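Local coordinates for penicillin-binding protein 1A (Mycobacterium tuberculosis, PDB 5CXW) that builds cross-linked peptidoglycan for the cell wall, polymerising glycan strands with one domain and joining their peptides with the penicillin-sensitive transpeptidase domain found in this chain, at residues 114-119 / 141-146; 134-139 / 147-152; 304-309 / 336-341. One frame throughout, in Å; residues are numbered along the deposited sequence. Where two conformers were deposited one is given.

Contact 1: residues 114-119 / 141-146; sequences LGYQVD and CNIAEA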
ATOM      1  N   LEU A 114      11.752 -17.441   4.063  1.00 11.44           N
ATOM      2  CA  LEU A 114      11.211 -16.851   5.314  1.00 11.73           C
ATOM      3  C   LEU A 114      11.991 -17.217   6.550  1.00 12.48           C
ATOM      4  O   LEU A 114      11.973 -16.481   7.515  1.00 12.78           O
ATOM      5  CB  LEU A 114       9.729 -17.170   5.485  1.00 11.68           C
ATOM      6  CG  LEU A 114       8.792 -16.603   4.473  1.00 11.54           C
ATOM      7  CD1 LEU A 114       7.364 -16.920   4.861  1.00 11.86           C
ATOM      8  CD2 LEU A 114       8.952 -15.115   4.200  1.00 11.32           C
ATOM      9  N   GLY A 115      12.703 -18.345   6.518  1.00 12.98           N
ATOM     10  CA  GLY A 115      13.496 -18.793   7.639  1.00 13.81           C
ATOM     11  C   GLY A 115      14.929 -18.288   7.695  1.00 13.97           C
ATOM     12  O   GLY A 115      15.664 -18.667   8.630  1.00 14.68           O
ATOM     13  N   TYR A 116      15.325 -17.427   6.759  1.00 14.07           N
ATOM     14  CA  TYR A 116      16.657 -16.829   6.739  1.00 14.06           C
ATOM     15  C   TYR A 116      16.845 -16.006   8.015  1.00 14.53           C
ATOM     16  O   TYR A 116      16.073 -15.084   8.286  1.00 13.77           O
ATOM     17  CB  TYR A 116      16.856 -15.973   5.472  1.00 14.30           C
ATOM     18  CG  TYR A 116      18.198 -15.293   5.452  1.00 15.24           C
ATOM     19  CD1 TYR A 116      19.372 -16.022   5.526  1.00 17.06           C
ATOM     20  CD2 TYR A 116      18.274 -13.900   5.366  1.00 16.60           C
ATOM     21  CE1 TYR A 116      20.605 -15.372   5.480  1.00 17.93           C
ATOM     22  CE2 TYR A 116      19.511 -13.246   5.270  1.00 16.89           C
ATOM     23  CZ  TYR A 116      20.638 -13.961   5.388  1.00 18.35           C
ATOM     24  OH  TYR A 116      21.827 -13.227   5.339  1.00 21.35           O
ATOM     25  N   GLN A 117      17.885 -16.325   8.785  1.00 15.01           N
ATOM     26  CA  GLN A 117      18.116 -15.670  10.093  1.00 16.36           C
ATOM     27  C   GLN A 117      18.993 -14.463   9.903  1.00 15.60           C
ATOM     28  O   GLN A 117      20.084 -14.575   9.299  1.00 15.95           O
ATOM     29  CB  GLN A 117      18.840 -16.656  10.997  1.00 18.48           C
ATOM     30  CG  GLN A 117      18.029 -17.864  11.382  1.00 20.86           C
ATOM     31  CD  GLN A 117      17.017 -17.529  12.438  1.00 23.36           C
ATOM     32  OE1 GLN A 117      17.248 -16.671  13.301  1.00 25.16           O
ATOM     33  NE2 GLN A 117      15.844 -18.143  12.347  1.00 26.78           N
ATOM     34  N   VAL A 118      18.554 -13.333  10.460  0.50 14.44           N
ATOM     35  CA  VAL A 118      19.219 -12.037  10.322  0.50 13.88           C
ATOM     36  C   VAL A 118      19.471 -11.417  11.689  0.50 14.03           C
ATOM     37  O   VAL A 118      18.634 -11.537  12.584  0.50 13.49           O
ATOM     38  CB  VAL A 118      18.349 -11.051   9.522  0.50 13.35           C
ATOM     39  CG1 VAL A 118      19.116  -9.773   9.254  0.50 13.07           C
ATOM     40  CG2 VAL A 118      17.923 -11.681   8.220  0.50 13.17           C
ATOM     41  N   ASP A 119      20.648 -10.795  11.874  1.00 14.16           N
ATOM     42  CA  ASP A 119      20.946 -10.102  13.117  1.00 14.80           C
ATOM     43  C   ASP A 119      20.095  -8.824  13.190  1.00 13.75           C
ATOM     44  O   ASP A 119      19.953  -8.158  12.199  1.00 13.41           O
ATOM     45  CB  ASP A 119      22.422  -9.716  13.093  1.00 15.88           C
ATOM     46  CG  ASP A 119      22.865  -8.971  14.350  1.00 18.01           C
ATOM     47  OD1 ASP A 119      22.198  -8.909  15.349  1.00 18.20           O
ATOM     48  OD2 ASP A 119      24.016  -8.504  14.338  1.00 21.91           O
ATOM     49  N   CYS A 141      16.828 -13.367  14.362  1.00 18.06           N
ATOM     50  CA  CYS A 141      15.512 -14.039  14.089  1.00 17.24           C
ATOM     51  C   CYS A 141      15.298 -14.055  12.599  1.00 15.29           C
ATOM     52  O   CYS A 141      15.963 -13.336  11.891  1.00 14.73           O
ATOM     53  CB  CYS A 141      14.315 -13.367  14.772  1.00 18.33           C
ATOM     54  SG  CYS A 141      13.967 -11.665  14.313  1.00 19.31           S
ATOM     55  N   ASN A 142      14.332 -14.804  12.158  1.00 14.48           N
ATOM     56  CA  ASN A 142      14.083 -14.881  10.742  1.00 13.55           C
ATOM     57  C   ASN A 142      13.413 -13.642  10.164  1.00 12.66           C
ATOM     58  O   ASN A 142      12.893 -12.766  10.880  1.00 11.38           O
ATOM     59  CB  ASN A 142      13.406 -16.186  10.323  1.00 13.96           C
ATOM     60  CG  ASN A 142      11.961 -16.284  10.772  1.00 14.08           C
ATOM     61  OD1 ASN A 142      11.158 -15.351  10.591  1.00 13.54           O
ATOM     62  ND2 ASN A 142      11.630 -17.410  11.409  1.00 15.16           N
ATOM     63  N   ILE A 143      13.503 -13.558   8.848  1.00 11.98           N
ATOM     64  CA  ILE A 143      12.950 -12.386   8.162  1.00 11.64           C
ATOM     65  C   ILE A 143      11.406 -12.265   8.187  1.00 11.16           C
ATOM     66  O   ILE A 143      10.875 -11.162   8.030  1.00 11.31           O
ATOM     67  CB  ILE A 143      13.512 -12.242   6.751  1.00 11.54           C
ATOM     68  CG1 ILE A 143      13.153 -13.396   5.839  1.00 12.29           C
ATOM     69  CG2 ILE A 143      15.003 -12.012   6.811  1.00 12.22           C
ATOM     70  CD1 ILE A 143      13.645 -13.182   4.383  1.00 12.31           C
ATOM     71  N   ALA A 144      10.692 -13.339   8.420  1.00 11.16           N
ATOM     72  CA  ALA A 144       9.248 -13.253   8.671  1.00 11.41           C
ATOM     73  C   ALA A 144       8.932 -12.600  10.036  1.00 11.76           C
ATOM     74  O   ALA A 144       8.071 -11.685  10.120  1.00 11.47           O
ATOM     75  CB  ALA A 144       8.619 -14.584   8.599  1.00 12.23           C
ATOM     76  N   GLU A 145       9.650 -13.030  11.066  0.50 12.75           N
ATOM     77  CA  GLU A 145       9.521 -12.451  12.396  0.50 13.37           C
ATOM     78  C   GLU A 145       9.940 -10.983  12.371  0.50 12.52           C
ATOM     79  O   GLU A 145       9.280 -10.139  12.963  0.50 12.25           O
ATOM     80  CB  GLU A 145      10.316 -13.275  13.400  0.50 14.87           C
ATOM     81  CG  GLU A 145      10.334 -12.747  14.829  0.50 16.19           C
ATOM     82  CD  GLU A 145       9.139 -13.108  15.675  0.50 17.31           C
ATOM     83  OE1 GLU A 145       9.111 -12.653  16.839  0.50 19.23           O
ATOM     84  OE2 GLU A 145       8.267 -13.856  15.204  0.50 18.00           O
ATOM     85  N   ALA A 146      11.031 -10.662  11.658  1.00 11.66           N
ATOM     86  CA  ALA A 146      11.481  -9.269  11.580  1.00 10.96           C
ATOM     87  C   ALA A 146      10.489  -8.400  10.808  1.00 10.54           C
ATOM     88  O   ALA A 146      10.437  -7.230  11.074  1.00 10.24           O
ATOM     89  CB  ALA A 146      12.877  -9.175  10.959  1.00 11.08           C
TER
HETATM   90  O   HOH W   1      13.445 -16.558  14.252  1.00 21.39           O

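Contact 2: residues 134-139 / 147-152; sequences EGEGCG and LKMSLN. With 35P ((2R,4S)-5,5-dimethyl-2-{(1R)-2-oxo-1-[(phenoxyacetyl)amino]ethyl}-1,3-thiazolidine-4-carboxylic acid), chain C.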
ATOM      1  N   GLU A 134      12.125   2.190  19.932  1.00 28.73           N
ATOM      2  CA  GLU A 134      12.348   1.831  21.342  1.00 32.41           C
ATOM      3  C   GLU A 134      13.455   0.809  21.550  1.00 31.88           C
ATOM      4  O   GLU A 134      13.378   0.023  22.498  1.00 33.17           O
ATOM      5  CB  GLU A 134      11.034   1.349  22.018  1.00 36.74           C
ATOM      6  CG  GLU A 134       9.990   2.468  22.129  1.00 41.71           C
ATOM      7  CD  GLU A 134       8.529   2.002  22.226  1.00 45.48           C
ATOM      8  OE1 GLU A 134       7.673   2.904  22.273  1.00 49.60           O
ATOM      9  OE2 GLU A 134       8.205   0.773  22.249  1.00 48.13           O
ATOM     10  N   GLY A 135      14.449   0.792  20.655  1.00 30.84           N
ATOM     11  CA  GLY A 135      15.525  -0.197  20.678  1.00 32.22           C
ATOM     12  C   GLY A 135      15.098  -1.660  20.710  1.00 32.58           C
ATOM     13  O   GLY A 135      15.862  -2.519  21.139  1.00 35.02           O
ATOM     14  N   GLU A 136      13.894  -1.941  20.255  1.00 34.60           N
ATOM     15  CA  GLU A 136      13.362  -3.307  20.107  1.00 38.57           C
ATOM     16  C   GLU A 136      14.307  -4.129  19.217  1.00 33.87           C
ATOM     17  O   GLU A 136      14.937  -3.593  18.305  1.00 32.36           O
ATOM     18  CB  GLU A 136      11.936  -3.230  19.464  1.00 44.32           C
ATOM     19  CG  GLU A 136      11.161  -4.547  19.230  1.00 50.59           C
ATOM     20  CD  GLU A 136      10.168  -4.924  20.357  1.00 56.50           C
ATOM     21  OE1 GLU A 136       9.058  -4.328  20.433  1.00 56.01           O
ATOM     22  OE2 GLU A 136      10.482  -5.860  21.143  1.00 61.03           O
ATOM     23  N   GLY A 137      14.460  -5.411  19.523  1.00 30.19           N
ATOM     24  CA  GLY A 137      15.140  -6.329  18.625  1.00 27.56           C
ATOM     25  C   GLY A 137      14.724  -7.748  18.918  1.00 26.55           C
ATOM     26  O   GLY A 137      13.895  -7.997  19.789  1.00 26.88           O
ATOM     27  N   CYS A 138      15.327  -8.694  18.231  1.00 25.28           N
ATOM     28  CA  CYS A 138      14.995 -10.091  18.449  1.00 25.26           C
ATOM     29  C   CYS A 138      16.263 -10.904  18.661  1.00 26.01           C
ATOM     30  O   CYS A 138      16.207 -12.119  18.603  1.00 29.04           O
ATOM     31  CB  CYS A 138      14.208 -10.576  17.249  1.00 24.42           C
ATOM     32  SG  CYS A 138      15.192 -10.617  15.728  1.00 23.93           S
ATOM     33  N   GLY A 139      17.391 -10.263  18.958  1.00 24.64           N
ATOM     34  CA  GLY A 139      18.708 -10.882  18.806  1.00 23.79           C
ATOM     35  C   GLY A 139      18.906 -11.221  17.328  1.00 22.86           C
ATOM     36  O   GLY A 139      19.039 -10.308  16.530  1.00 22.77           O
ATOM     37  N   LEU A 147       9.705  -8.980   9.904  1.00  9.95           N
ATOM     38  CA  LEU A 147       8.703  -8.179   9.195  1.00 10.07           C
ATOM     39  C   LEU A 147       7.568  -7.821  10.179  1.00 10.55           C
ATOM     40  O   LEU A 147       7.111  -6.664  10.248  1.00 10.41           O
ATOM     41  CB  LEU A 147       8.114  -8.902   7.992  1.00  9.95           C
ATOM     42  CG  LEU A 147       7.150  -8.061   7.133  1.00 10.07           C
ATOM     43  CD1 LEU A 147       7.879  -6.958   6.308  1.00 10.53           C
ATOM     44  CD2 LEU A 147       6.395  -8.987   6.216  1.00 10.74           C
ATOM     45  N   LYS A 148       7.105  -8.837  10.893  1.00 11.37           N
ATOM     46  CA  LYS A 148       6.020  -8.638  11.893  1.00 12.54           C
ATOM     47  C   LYS A 148       6.451  -7.590  12.919  1.00 12.83           C
ATOM     48  O   LYS A 148       5.698  -6.669  13.234  1.00 12.79           O
ATOM     49  CB  LYS A 148       5.652  -9.975  12.526  1.00 13.76           C
ATOM     50  CG  LYS A 148       4.573  -9.865  13.596  1.00 15.37           C
ATOM     51  CD  LYS A 148       4.228 -11.222  14.203  1.00 17.46           C
ATOM     52  CE  LYS A 148       5.335 -11.873  14.991  1.00 19.33           C
ATOM     53  NZ  LYS A 148       4.964 -13.315  15.293  1.00 22.03           N
ATOM     54  N   MET A 149       7.656  -7.731  13.468  1.00 13.51           N
ATOM     55  CA  MET A 149       8.125  -6.787  14.496  1.00 14.89           C
ATOM     56  C   MET A 149       8.579  -5.456  13.907  1.00 13.77           C
ATOM     57  O   MET A 149       8.831  -4.484  14.640  1.00 14.89           O
ATOM     58  CB  MET A 149       9.275  -7.413  15.292  1.00 17.01           C
ATOM     59  CG  MET A 149       8.829  -8.568  16.138  1.00 20.05           C
ATOM     60  SD  MET A 149      10.271  -9.348  16.943  1.00 23.94           S
ATOM     61  CE  MET A 149      10.692  -8.023  18.048  1.00 25.10           C
ATOM     62  N   SER A 150       8.679  -5.433  12.591  1.00 12.13           N
ATOM     63  CA  SER A 150       9.093  -4.292  11.788  1.00 11.24           C
ATOM     64  C   SER A 150      10.458  -3.759  12.204  1.00 11.75           C
ATOM     65  O   SER A 150      10.614  -2.613  12.604  1.00 11.78           O
ATOM     66  CB  SER A 150       8.021  -3.218  11.740  1.00 11.62           C
ATOM     67  OG  SER A 150       8.206  -2.499  10.516  1.00 11.46           O
ATOM     68  N   LEU A 151      11.420  -4.671  12.146  1.00 11.00           N
ATOM     69  CA  LEU A 151      12.773  -4.304  12.537  1.00 11.48           C
ATOM     70  C   LEU A 151      13.530  -3.641  11.403  1.00 10.99           C
ATOM     71  O   LEU A 151      13.856  -4.298  10.424  1.00 11.93           O
ATOM     72  CB  LEU A 151      13.506  -5.516  13.086  1.00 11.88           C
ATOM     73  CG  LEU A 151      12.761  -6.214  14.244  1.00 12.96           C
ATOM     74  CD1 LEU A 151      13.551  -7.466  14.619  1.00 13.45           C
ATOM     75  CD2 LEU A 151      12.561  -5.305  15.400  1.00 13.67           C
ATOM     76  N   ASN A 152      13.838  -2.362  11.547  1.00 10.64           N
ATOM     77  CA  ASN A 152      14.604  -1.601  10.540  1.00 10.68           C
ATOM     78  C   ASN A 152      15.986  -2.214  10.318  1.00 10.48           C
ATOM     79  O   ASN A 152      16.481  -2.281   9.184  1.00 10.04           O
ATOM     80  CB  ASN A 152      14.795  -0.171  10.959  1.00 11.53           C
ATOM     81  CG  ASN A 152      13.572   0.672  10.794  1.00 12.34           C
ATOM     82  OD1 ASN A 152      12.445   0.204  10.561  1.00 12.38           O
ATOM     83  ND2 ASN A 152      13.796   2.013  10.955  1.00 14.07           N
TER
HETATM   84  C24 35P C 702      12.429   7.176  14.263  1.00 22.91           C
HETATM   85  C23 35P C 702      12.438   8.375  14.970  1.00 23.35           C
HETATM   86  C22 35P C 702      11.268   9.076  15.159  1.00 21.66           C
HETATM   87  C21 35P C 702      10.062   8.601  14.665  1.00 21.04           C
HETATM   88  C20 35P C 702      10.026   7.414  13.966  1.00 22.38           C
HETATM   89  C19 35P C 702      11.223   6.684  13.772  1.00 21.95           C
HETATM   90  O1  35P C 702      11.263   5.485  13.102  1.00 21.08           O
HETATM   91  C2  35P C 702      10.036   4.823  12.811  1.00 17.88           C
HETATM   92  C3  35P C 702      10.338   3.421  12.357  1.00 16.93           C
HETATM   93  O18 35P C 702      11.362   2.865  12.728  1.00 15.90           O
HETATM   94  N4  35P C 702       9.408   2.888  11.579  1.00 15.36           N
HETATM   95  C5  35P C 702       9.509   1.517  11.103  1.00 15.65           C
HETATM   96  C6  35P C 702       8.714   1.424   9.866  1.00 15.22           C
HETATM   97  O17 35P C 702       7.809   2.215   9.529  1.00 14.58           O
HETATM   98  C8  35P C 702       8.962   0.424  12.121  1.00 16.87           C
HETATM   99  N7  35P C 702       7.632   0.221  11.623  1.00 17.04           N
HETATM  100  S11 35P C 702       8.765   0.831  13.771  1.00 19.18           S
HETATM  101  C10 35P C 702       7.036   0.851  13.834  1.00 16.79           C
HETATM  102  C12 35P C 702       6.538   2.070  14.610  1.00 16.87           C
HETATM  103  C15 35P C 702       6.438  -0.363  14.493  1.00 17.24           C
HETATM  104  C9  35P C 702       6.636   0.965  12.358  1.00 15.60           C
HETATM  105  C13 35P C 702       5.274   0.527  11.920  1.00 15.30           C
HETATM  106  O14 35P C 702       5.185  -0.646  11.442  1.00 15.63           O
HETATM  107  O16 35P C 702       4.347   1.360  12.013  1.00 14.40           O

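Contact 3: residues 304-309 / 336-341; sequences KDAWMV and AAIYGS. With PEG (di(hydroxyethyl)ether), chain D.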
ATOM      1  N   LYS A 304       5.549  11.398  11.236  1.00 14.47           N
ATOM      2  CA  LYS A 304       5.122  12.255  10.172  1.00 14.90           C
ATOM      3  C   LYS A 304       4.003  11.677   9.348  1.00 14.63           C
ATOM      4  O   LYS A 304       3.005  12.349   9.122  1.00 15.53           O
ATOM      5  CB  LYS A 304       6.288  12.640   9.264  1.00 15.18           C
ATOM      6  CG  LYS A 304       5.894  13.600   8.137  1.00 15.89           C
ATOM      7  CD  LYS A 304       7.100  14.228   7.459  1.00 16.51           C
ATOM      8  CE  LYS A 304       7.906  13.208   6.638  1.00 15.92           C
ATOM      9  NZ  LYS A 304       7.268  12.789   5.321  1.00 15.31           N
ATOM     10  N   ASP A 305       4.154  10.432   8.927  1.00 13.38           N
ATOM     11  CA  ASP A 305       3.171   9.725   8.116  1.00 13.04           C
ATOM     12  C   ASP A 305       2.907   8.383   8.775  1.00 12.58           C
ATOM     13  O   ASP A 305       3.809   7.753   9.327  1.00 12.90           O
ATOM     14  CB  ASP A 305       3.638   9.391   6.699  1.00 13.06           C
ATOM     15  CG  ASP A 305       4.262  10.552   5.972  1.00 13.31           C
ATOM     16  OD1 ASP A 305       5.461  10.783   6.143  1.00 14.06           O
ATOM     17  OD2 ASP A 305       3.511  11.234   5.214  1.00 13.73           O
ATOM     18  N   ALA A 306       1.674   7.941   8.716  1.00 12.12           N
ATOM     19  CA  ALA A 306       1.275   6.685   9.313  1.00 11.76           C
ATOM     20  C   ALA A 306       0.479   5.898   8.322  1.00 11.14           C
ATOM     21  O   ALA A 306      -0.416   6.439   7.694  1.00 11.46           O
ATOM     22  CB  ALA A 306       0.509   6.952  10.577  1.00 12.23           C
ATOM     23  N   TRP A 307       0.798   4.621   8.149  1.00 10.46           N
ATOM     24  CA  TRP A 307       0.208   3.784   7.148  1.00 10.28           C
ATOM     25  C   TRP A 307      -0.306   2.427   7.657  1.00  9.95           C
ATOM     26  O   TRP A 307       0.330   1.792   8.525  1.00  9.48           O
ATOM     27  CB  TRP A 307       1.260   3.403   6.105  1.00 10.25           C
ATOM     28  CG  TRP A 307       1.762   4.484   5.213  1.00 10.57           C
ATOM     29  CD1 TRP A 307       2.685   5.465   5.522  1.00 10.83           C
ATOM     30  CD2 TRP A 307       1.330   4.725   3.874  1.00 10.46           C
ATOM     31  NE1 TRP A 307       2.871   6.287   4.399  1.00 10.90           N
ATOM     32  CE2 TRP A 307       2.092   5.821   3.373  1.00 10.91           C
ATOM     33  CE3 TRP A 307       0.421   4.077   3.012  1.00 10.60           C
ATOM     34  CZ2 TRP A 307       1.955   6.285   2.090  1.00 11.16           C
ATOM     35  CZ3 TRP A 307       0.285   4.541   1.692  1.00 10.75           C
ATOM     36  CH2 TRP A 307       1.046   5.654   1.249  1.00 11.28           C
ATOM     37  N   MET A 308      -1.364   1.922   7.040  1.00  9.96           N
ATOM     38  CA  MET A 308      -1.707   0.517   7.114  1.00  9.99           C
ATOM     39  C   MET A 308      -2.127   0.091   5.731  1.00  9.52           C
ATOM     40  O   MET A 308      -3.059   0.701   5.136  1.00  9.86           O
ATOM     41  CB  MET A 308      -2.838   0.236   8.106  1.00 10.82           C
ATOM     42  CG  MET A 308      -3.301  -1.225   8.189  1.00 11.30           C
ATOM     43  SD  MET A 308      -1.918  -2.355   8.505  1.00 11.67           S
ATOM     44  CE  MET A 308      -2.507  -3.310   9.924  1.00 12.38           C
ATOM     45  N   VAL A 309      -1.459  -0.946   5.202  1.00  9.27           N
ATOM     46  CA  VAL A 309      -1.793  -1.525   3.908  1.00  9.55           C
ATOM     47  C   VAL A 309      -2.013  -3.016   4.051  1.00  9.61           C
ATOM     48  O   VAL A 309      -1.230  -3.708   4.641  1.00  9.23           O
ATOM     49  CB  VAL A 309      -0.694  -1.226   2.869  1.00  9.56           C
ATOM     50  CG1 VAL A 309      -1.183  -1.565   1.468  1.00  9.90           C
ATOM     51  CG2 VAL A 309      -0.249   0.187   2.925  1.00  9.94           C
ATOM     52  N   ALA A 336      -1.140  12.050  21.760  1.00 19.16           N
ATOM     53  CA  ALA A 336      -0.502  10.777  21.543  1.00 18.82           C
ATOM     54  C   ALA A 336       0.058  10.669  20.125  1.00 17.85           C
ATOM     55  O   ALA A 336      -0.564  11.055  19.163  1.00 17.44           O
ATOM     56  CB  ALA A 336      -1.517   9.644  21.778  1.00 19.43           C
ATOM     57  N   ALA A 337       1.258  10.138  20.010  1.00 17.64           N
ATOM     58  CA  ALA A 337       1.833   9.994  18.691  1.00 16.49           C
ATOM     59  C   ALA A 337       0.914   9.054  17.875  1.00 16.38           C
ATOM     60  O   ALA A 337       0.397   8.033  18.440  1.00 16.39           O
ATOM     61  CB  ALA A 337       3.225   9.460  18.796  1.00 16.15           C
ATOM     62  N   ILE A 338       0.798   9.310  16.581  1.00 15.53           N
ATOM     63  CA  ILE A 338       0.032   8.425  15.656  1.00 15.08           C
ATOM     64  C   ILE A 338       0.998   7.530  14.932  1.00 14.36           C
ATOM     65  O   ILE A 338       1.893   8.023  14.206  1.00 13.66           O
ATOM     66  CB  ILE A 338      -0.828   9.222  14.691  1.00 15.73           C
ATOM     67  CG1 ILE A 338      -1.906   9.965  15.517  1.00 16.77           C
ATOM     68  CG2 ILE A 338      -1.551   8.317  13.692  1.00 15.77           C
ATOM     69  CD1 ILE A 338      -2.778  10.917  14.708  1.00 17.70           C
ATOM     70  N   TYR A 339       0.841   6.210  15.134  1.00 14.10           N
ATOM     71  CA  TYR A 339       1.596   5.194  14.374  1.00 13.75           C
ATOM     72  C   TYR A 339       0.712   4.462  13.393  1.00 13.06           C
ATOM     73  O   TYR A 339      -0.504   4.540  13.466  1.00 12.69           O
ATOM     74  CB  TYR A 339       2.122   4.144  15.384  1.00 14.41           C
ATOM     75  CG  TYR A 339       3.110   4.652  16.405  1.00 15.72           C
ATOM     76  CD1 TYR A 339       4.444   4.668  16.148  1.00 16.68           C
ATOM     77  CD2 TYR A 339       2.665   5.172  17.616  1.00 17.46           C
ATOM     78  CE1 TYR A 339       5.338   5.178  17.085  1.00 18.24           C
ATOM     79  CE2 TYR A 339       3.549   5.663  18.547  1.00 19.03           C
ATOM     80  CZ  TYR A 339       4.868   5.639  18.258  1.00 19.40           C
ATOM     81  OH  TYR A 339       5.756   6.150  19.175  1.00 24.27           O
ATOM     82  N   GLY A 340       1.295   3.691  12.493  1.00 12.16           N
ATOM     83  CA  GLY A 340       0.522   2.850  11.553  1.00 11.93           C
ATOM     84  C   GLY A 340      -0.531   1.984  12.220  1.00 12.48           C
ATOM     85  O   GLY A 340      -1.633   1.840  11.703  1.00 12.62           O
ATOM     86  N   SER A 341      -0.194   1.474  13.403  1.00 12.96           N
ATOM     87  CA  SER A 341      -1.116   0.646  14.214  1.00 13.71           C
ATOM     88  C   SER A 341      -2.235   1.400  14.902  1.00 14.30           C
ATOM     89  O   SER A 341      -3.080   0.757  15.550  1.00 14.97           O
ATOM     90  CB  SER A 341      -0.316  -0.144  15.246  1.00 14.54           C
ATOM     91  OG  SER A 341       0.299   0.792  16.137  1.00 16.29           O
TER
HETATM   92  O2  PEG D 703       9.241  13.997   3.418  1.00 29.86           O
HETATM   93  C3  PEG D 703       9.122  14.626   2.149  1.00 29.52           C
HETATM   94  C4  PEG D 703       8.513  13.635   1.199  1.00 28.64           C
HETATM   95  O4  PEG D 703       9.558  13.116   0.401  1.00 35.10           O

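Contact 1: residues 114-119 / 141-146
A bend at chi2 (-76°) folds the Gln117 amide back over strand 140-142, while chi1 of Asn142 (71°) sets its amide between its own backbone N and carbonyl carbon, above the first turn of the helix. Where the two side chains meet, on one face of the small sheet, their amide planes stand 72° apart. Gln117 OE1 rests against Cys141 CA at 3.2 Å, and Gln117 NE2 lies alongside Asn142 CB. A water bridges the two residues, accepting from Asn142 N at 2.9 Å and, weakly, from Gln117 NE2. Behind these side chains the backbones form a short antiparallel two-stranded sheet: Val118 N donates to Cys141 O at 3.0 Å and Cys141 N to Val118 O at 3.1 Å. Gln117 and Asn142 form the following non-hydrogen-bonded pair. Tyr116 O then receives a weak bond from Ile143 N and a CA-H contact from Asn142 CA at 3.2 Å. The example illustrates how a strand can hand over to a helix: Asn142 is the N-cap, its OD1 taking the Glu145 N-H at 2.8 Å, nearly along the C=O axis. Beyond it, Leu114 CB meets Ala144 CB at 4.2 Å, and Ile143 CG2 packs against Tyr116 CD2 at 4.0 Å. Leu104 of helix 100-109 covers Leu114 and Ile143, Ala269 of helix 260-270 covers Leu114 and Ala144, and helix 152-161 borders Tyr116 and Val118 through Lys161 and Arg157.

Contact 2: residues 134-139 / 147-152
Over one face of the Glu136 carboxylate lies the Met149 methyl, CE standing 3.9 Å from Glu136 CD and displaced toward its CG and OE2 side. The second flat group, the Asn152 amide, turns to the antibiotic: OD1, hydrogen-bonded to Lys100 NZ, lies 3.3 Å from C5 of 35P, and ND2 gives a weak bond to O18, which lies above the plane of the Asn152 amide. Between loop and helix end the contact is apolar. Met149, bent at chi3 (68°), carries CE across Glu136 at about a right angle and up to Gly137 O, 3.6 Å away, while its SD lies 4.1 Å from Cys138 CB. Leu151 splits its branches: CD1 touches Cys138 SG at 3.7 Å, against the disulfide to Cys141, and CD2 reaches Glu136 CG at 4.1 Å. The helix closes with a Schellman motif in which Ser150, at positive phi, is the C-prime residue, Leu151 N bonding to Ala146 O and Ser150 N weakly to Leu147 O. That reversal delivers Ser150 OG to N7 of 35P at 3.0 Å, with Lys100 NZ and Lys291 NZ as further partners of the same oxygen. Ser150, Leu151 and Asn152 fit the SxN motif of penicillin-binding transpeptidases, its serine and asparagine facing the pocket of the probable nucleophile Ser97 while Leu151 packs on the loop 134-139.

Contact 3: residues 304-309 / 336-341
The penicillin pocket of the transpeptidase fold is walled in part by this contact, in which the loop leading to helix 343-356 lies against strand 303-312 of the central five-stranded antiparallel sheet. Tyr339 and Gly340 touch the bound penicillin V, and Gly340 N is hydrogen-bonded to Thr294 OG1, itself a ligand partner on the adjoining strand 289-296. Gly340, having no side chain to come between, makes the closest approach of the loop to the strand, its CA lying 3.2 Å from Trp307 O. Next to it, Ala306 CB sits over the Tyr339-Gly340 peptide, 3.8 Å from Tyr339 C. The same methyl meets Ile338 CG2 at 4.0 Å, a branch placed by chi1 of -65°, which sets CG2 opposite its backbone N. The Trp307 ring leaves by the other face of the sheet, where its NE1 binds Gln94 O. Further along the strand, Met308 CB passes Gly340 O at 4.1 Å, and that oxygen is also hydrogen-bonded to Ser345 OG.

From the N terminus, the chain passes helix 100-109 and then enters 114-119. Contact 1 closes a loop of 21 residues when 141-146 returns, but 134-139 lies within that loop and its partner, 147-152, beyond it, so contacts 1 and 2 cross. They share helix 143-149, one at its start and the other at its end, and the Cys138-Cys141 disulfide spans them. Contact 3 follows in series, closing the excursion through strand 315-323 before helix 343-356. Its centre is about 17 Å from that of contact 2; both bring residues to the same antibiotic, contact 2 from the end of helix 143-149 and contact 3 from the loop lying on the central sheet, whereas contact 1 stays farther away.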